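Local atomic coordinates of cytolethal distending toxin subunit B (Escherichia coli, PDB entry 2F1N), a protein that nicks DNA as the endonuclease subunit of a tripartite toxin, very probably damaging the DNA of intoxicated cells and so arresting their cycle at G2/M. Residues A47-L51 against V112-R116; D12-V18 against I138-F143. One frame throughout, in Å; residues are numbered along the deposited sequence.

Interaction 1 (A47-L51 against V112-R116)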
# COMPACT_ATOMS: atom_id res chain seq x y z
N ALA A 47 7.75 -2.81 -14.56
CA ALA A 47 7.95 -2.44 -13.15
C ALA A 47 6.80 -1.63 -12.63
O ALA A 47 6.31 -0.74 -13.33
CB ALA A 47 9.22 -1.64 -12.97
N VAL A 48 6.36 -1.92 -11.41
CA VAL A 48 5.42 -0.97 -10.80
C VAL A 48 6.17 0.22 -10.18
O VAL A 48 7.31 0.06 -9.77
CB VAL A 48 4.48 -1.64 -9.80
CG1 VAL A 48 3.88 -2.95 -10.41
CG2 VAL A 48 5.18 -1.93 -8.49
N ASP A 49 5.51 1.39 -10.16
CA ASP A 49 6.06 2.63 -9.58
C ASP A 49 5.95 2.64 -8.06
O ASP A 49 6.86 3.13 -7.38
CB ASP A 49 5.27 3.80 -10.15
CG ASP A 49 5.33 3.84 -11.66
OD1 ASP A 49 6.48 3.80 -12.19
OD2 ASP A 49 4.30 3.87 -12.41
N ILE A 50 4.84 2.11 -7.54
CA ILE A 50 4.62 2.10 -6.09
C ILE A 50 4.15 0.70 -5.73
O ILE A 50 3.24 0.17 -6.36
CB ILE A 50 3.60 3.16 -5.68
CG1 ILE A 50 4.25 4.55 -5.87
CG2 ILE A 50 3.26 3.03 -4.17
CD1 ILE A 50 3.33 5.65 -6.01
N LEU A 51 4.81 0.09 -4.75
CA LEU A 51 4.34 -1.16 -4.18
C LEU A 51 4.03 -0.98 -2.67
O LEU A 51 4.89 -0.57 -1.88
CB LEU A 51 5.41 -2.27 -4.35
CG LEU A 51 5.11 -3.62 -3.69
CD1 LEU A 51 3.87 -4.31 -4.34
CD2 LEU A 51 6.36 -4.51 -3.70
N VAL A 112 7.22 0.93 -1.28
CA VAL A 112 8.43 1.04 -2.08
C VAL A 112 8.07 1.93 -3.28
O VAL A 112 7.01 1.72 -3.91
CB VAL A 112 8.86 -0.33 -2.61
CG1 VAL A 112 10.28 -0.25 -3.23
CG2 VAL A 112 8.82 -1.36 -1.44
N SER A 113 8.92 2.89 -3.56
CA SER A 113 8.62 3.82 -4.67
C SER A 113 9.82 4.17 -5.50
O SER A 113 10.89 4.37 -4.99
CB SER A 113 8.03 5.13 -4.15
OG SER A 113 8.53 5.43 -2.90
N ASN A 114 9.61 4.31 -6.81
CA ASN A 114 10.75 4.70 -7.67
C ASN A 114 11.00 6.22 -7.71
O ASN A 114 11.92 6.68 -8.43
CB ASN A 114 10.60 4.15 -9.08
CG ASN A 114 9.32 4.57 -9.77
OD1 ASN A 114 8.64 5.50 -9.37
ND2 ASN A 114 9.04 3.90 -10.89
N ARG A 115 10.23 6.95 -6.91
CA ARG A 115 10.46 8.38 -6.69
C ARG A 115 10.53 8.64 -5.18
O ARG A 115 9.74 8.07 -4.43
CB ARG A 115 9.31 9.20 -7.32
CG ARG A 115 9.24 9.08 -8.85
CD ARG A 115 8.27 10.05 -9.57
NE ARG A 115 8.67 11.48 -9.52
CZ ARG A 115 8.92 12.28 -10.59
NH1 ARG A 115 8.85 11.84 -11.84
NH2 ARG A 115 9.26 13.56 -10.39
N ARG A 116 11.42 9.50 -4.74
CA ARG A 116 11.36 9.94 -3.35
C ARG A 116 10.01 10.52 -2.98
O ARG A 116 9.44 11.34 -3.74
CB ARG A 116 12.47 10.96 -3.07
CG ARG A 116 12.47 11.63 -1.66
CD ARG A 116 13.54 12.80 -1.59
NE ARG A 116 13.70 13.37 -0.23
CZ ARG A 116 12.92 14.29 0.34
NH1 ARG A 116 11.88 14.82 -0.30
NH2 ARG A 116 13.18 14.67 1.59
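Two groups converge on the backbone oxygen of Asp49: the N-H of Asn114, with Asn114 N 3.0 Å from Asp49 O, and the CA-H of Ser113, whose CA lies 3.3 Å from the same Asp49 O. This is where two neighbouring antiparallel strands, 50-56 and 109-113, meet at one end of the larger sheet of the DNase I-like sandwich. The side chains of Asp49 and Asn114 add a second bond, Asn114 ND2 to Asp49 OD1 at 2.9 Å. Asp49 OD1 receives the N-H on its anti lone pair, the one away from OD2, and lies only 14° out of the amide plane although carboxylate and amide are turned 49° apart. The torsion responsible is chi1 of Asn114, 58°, which sets CG between the backbone N and the carbonyl carbon and swings the amide back over Asp49. Asp49 OD2 accepts the backbone N-H of Arg17. Further in, Leu51 and Val112 form a hydrogen-bonded pair: Leu51 N lies 2.9 Å from Val112 O, and Val112 N 2.8 Å from Leu51 O. Their side chains turn to the face covered by helix 31-42. On the other face, which meets strand 133-138 of the second sheet, Ile50 CG1 rests 4.2 Å from Ser113 CB.

Interaction 2 (D12-V18 against I138-F143)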
# COMPACT_ATOMS: atom_id res chain seq x y z
N ASP A 12 -5.30 11.86 -12.36
CA ASP A 12 -3.95 11.69 -11.83
C ASP A 12 -3.45 10.24 -11.81
O ASP A 12 -2.43 9.90 -12.42
CB ASP A 12 -3.92 12.20 -10.38
CG ASP A 12 -3.53 13.66 -10.28
OD1 ASP A 12 -2.92 14.21 -11.22
OD2 ASP A 12 -3.80 14.34 -9.27
N LEU A 13 -4.19 9.42 -11.07
CA LEU A 13 -3.74 8.10 -10.68
C LEU A 13 -3.36 7.22 -11.89
O LEU A 13 -2.46 6.37 -11.80
CB LEU A 13 -4.77 7.46 -9.74
CG LEU A 13 -5.01 8.20 -8.41
CD1 LEU A 13 -6.20 7.63 -7.65
CD2 LEU A 13 -3.77 8.17 -7.50
N THR A 14 -3.97 7.50 -13.05
CA THR A 14 -3.71 6.70 -14.25
C THR A 14 -2.30 6.79 -14.84
O THR A 14 -1.98 6.04 -15.75
CB THR A 14 -4.78 6.94 -15.37
OG1 THR A 14 -4.67 8.27 -15.89
CG2 THR A 14 -6.18 6.90 -14.78
N ASP A 15 -1.46 7.69 -14.33
CA ASP A 15 -0.08 7.80 -14.80
C ASP A 15 0.79 6.70 -14.17
O ASP A 15 1.87 6.37 -14.69
CB ASP A 15 0.52 9.17 -14.44
CG ASP A 15 0.20 10.26 -15.47
OD1 ASP A 15 -0.77 10.14 -16.24
OD2 ASP A 15 0.90 11.29 -15.56
N PHE A 16 0.31 6.17 -13.04
CA PHE A 16 1.06 5.21 -12.21
C PHE A 16 0.62 3.75 -12.41
O PHE A 16 -0.58 3.48 -12.54
CB PHE A 16 0.85 5.52 -10.72
CG PHE A 16 1.38 6.86 -10.27
CD1 PHE A 16 0.67 8.03 -10.52
CD2 PHE A 16 2.58 6.94 -9.56
CE1 PHE A 16 1.16 9.27 -10.08
CE2 PHE A 16 3.08 8.17 -9.12
CZ PHE A 16 2.37 9.34 -9.39
N ARG A 17 1.58 2.81 -12.40
CA ARG A 17 1.28 1.38 -12.17
C ARG A 17 1.62 1.15 -10.71
O ARG A 17 2.73 1.46 -10.28
CB ARG A 17 2.19 0.49 -13.01
CG ARG A 17 1.88 0.46 -14.48
CD ARG A 17 2.83 -0.44 -15.27
NE ARG A 17 3.16 -1.71 -14.59
CZ ARG A 17 2.40 -2.80 -14.65
NH1 ARG A 17 1.28 -2.78 -15.36
NH2 ARG A 17 2.76 -3.92 -14.02
N VAL A 18 0.65 0.67 -9.93
CA VAL A 18 0.90 0.42 -8.52
C VAL A 18 0.50 -1.02 -8.21
O VAL A 18 -0.11 -1.72 -9.03
CB VAL A 18 0.14 1.42 -7.61
CG1 VAL A 18 0.45 2.90 -8.02
CG2 VAL A 18 -1.35 1.20 -7.68
N ILE A 138 3.28 11.85 -3.70
CA ILE A 138 4.18 12.21 -4.80
C ILE A 138 3.34 13.18 -5.62
O ILE A 138 2.30 12.77 -6.19
CB ILE A 138 4.56 10.99 -5.61
CG1 ILE A 138 5.45 10.06 -4.75
CG2 ILE A 138 5.37 11.38 -6.87
CD1 ILE A 138 5.40 8.67 -5.24
N GLY A 139 3.74 14.44 -5.65
CA GLY A 139 2.91 15.43 -6.37
C GLY A 139 1.51 15.51 -5.76
O GLY A 139 1.33 15.63 -4.54
N ASN A 140 0.51 15.40 -6.63
CA ASN A 140 -0.87 15.56 -6.22
C ASN A 140 -1.58 14.26 -5.83
O ASN A 140 -2.80 14.25 -5.70
CB ASN A 140 -1.60 16.16 -7.42
CG ASN A 140 -2.85 16.82 -7.05
OD1 ASN A 140 -2.85 17.80 -6.28
ND2 ASN A 140 -3.97 16.33 -7.62
N ASP A 141 -0.80 13.18 -5.64
CA ASP A 141 -1.35 11.86 -5.38
C ASP A 141 -0.74 11.28 -4.10
O ASP A 141 0.43 11.51 -3.83
CB ASP A 141 -0.97 10.96 -6.53
CG ASP A 141 -1.51 11.46 -7.85
OD1 ASP A 141 -2.72 11.64 -7.95
OD2 ASP A 141 -0.80 11.66 -8.84
N ALA A 142 -1.55 10.55 -3.33
CA ALA A 142 -1.07 9.95 -2.11
C ALA A 142 -1.36 8.45 -2.18
O ALA A 142 -2.43 8.02 -2.63
CB ALA A 142 -1.78 10.60 -0.91
N PHE A 143 -0.43 7.64 -1.64
CA PHE A 143 -0.62 6.20 -1.69
C PHE A 143 -0.35 5.64 -0.30
O PHE A 143 0.64 6.04 0.32
CB PHE A 143 0.42 5.62 -2.65
CG PHE A 143 0.28 6.15 -4.05
CD1 PHE A 143 -0.60 5.53 -4.94
CD2 PHE A 143 0.98 7.28 -4.45
CE1 PHE A 143 -0.75 6.03 -6.27
CE2 PHE A 143 0.84 7.79 -5.77
CZ PHE A 143 -0.02 7.14 -6.64
O HOH W 1 -0.81 12.61 -11.36
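The type II' turn from Ile138 to Asp141, the hairpin link between strands 133-138 and 141-147, meets the 3-10 turn that leads into strand 18-25, and Asp12 and Asn140 make the direct polar link. Asn140 ND2 gives a short, nearly straight bond to Asp12 OD2 (2.6 Å, 177°), arriving almost along the C-O axis. The oxygen lies in the amide plane, while the carboxylate itself is turned 67° from it. Asn179 ND2 of strand 179-183 bonds the same OD2, so two amides hold one oxygen. The two donors probably ease the repulsion between Asp12 and Asp141, whose OD1 lies 3.2 Å from Asp12 OD2. Water 1 bridges the two carboxylates by their other oxygens, 2.7 Å from Asp12 OD1 and the same from Asp141 OD2.

Beyond these polar groups the contact turns apolar and enters the space between the two sheets of the DNase I-like sandwich, where Ile50 of strand 50-56 packs against Phe16, Val18, Ile138 and Phe143. Phe143 points its edge at the face of Phe16 in a tilted edge-to-face pair, with centroids 5.0 Å apart and planes at 55°; its CZ stands over the centre of the Phe16 ring. With CG of Phe16 anti to its carbonyl carbon, the ring is carried toward 138-143, where Phe143 meets one face and Ile138 CG2 touches the edge near the ring plane. On Phe143 the CE1 corner is shared by two aliphatic branches: Val18, whose side chain crosses Phe143 at about a right angle, brings CG1 to 3.8 Å from CE1, and Leu13 slides past in the opposite direction with CD2 3.9 Å from CE1.

Overall arrangement
The two interactions lie about 10 Å apart, centre to centre, and meet where the N-terminal segment 12-18 runs beside 47-51. Asp49 N approaches Arg17 O at 2.8 Å, a probable hydrogen bond, so that Asp49 and Arg17 meet through both their backbones and the carboxylate. Interaction 1 knits neighbours within the larger sheet, whereas interaction 2 joins the approach to strand 18-25 of that sheet to a hairpin of the smaller one. Ile50 serves both: its CD1 reaches across the sandwich to within 3.3 Å of Phe143 CD2. In sequence, 47-51 and 112-116 both fall between the two segments of interaction 2, so the outer contact brackets the inner one.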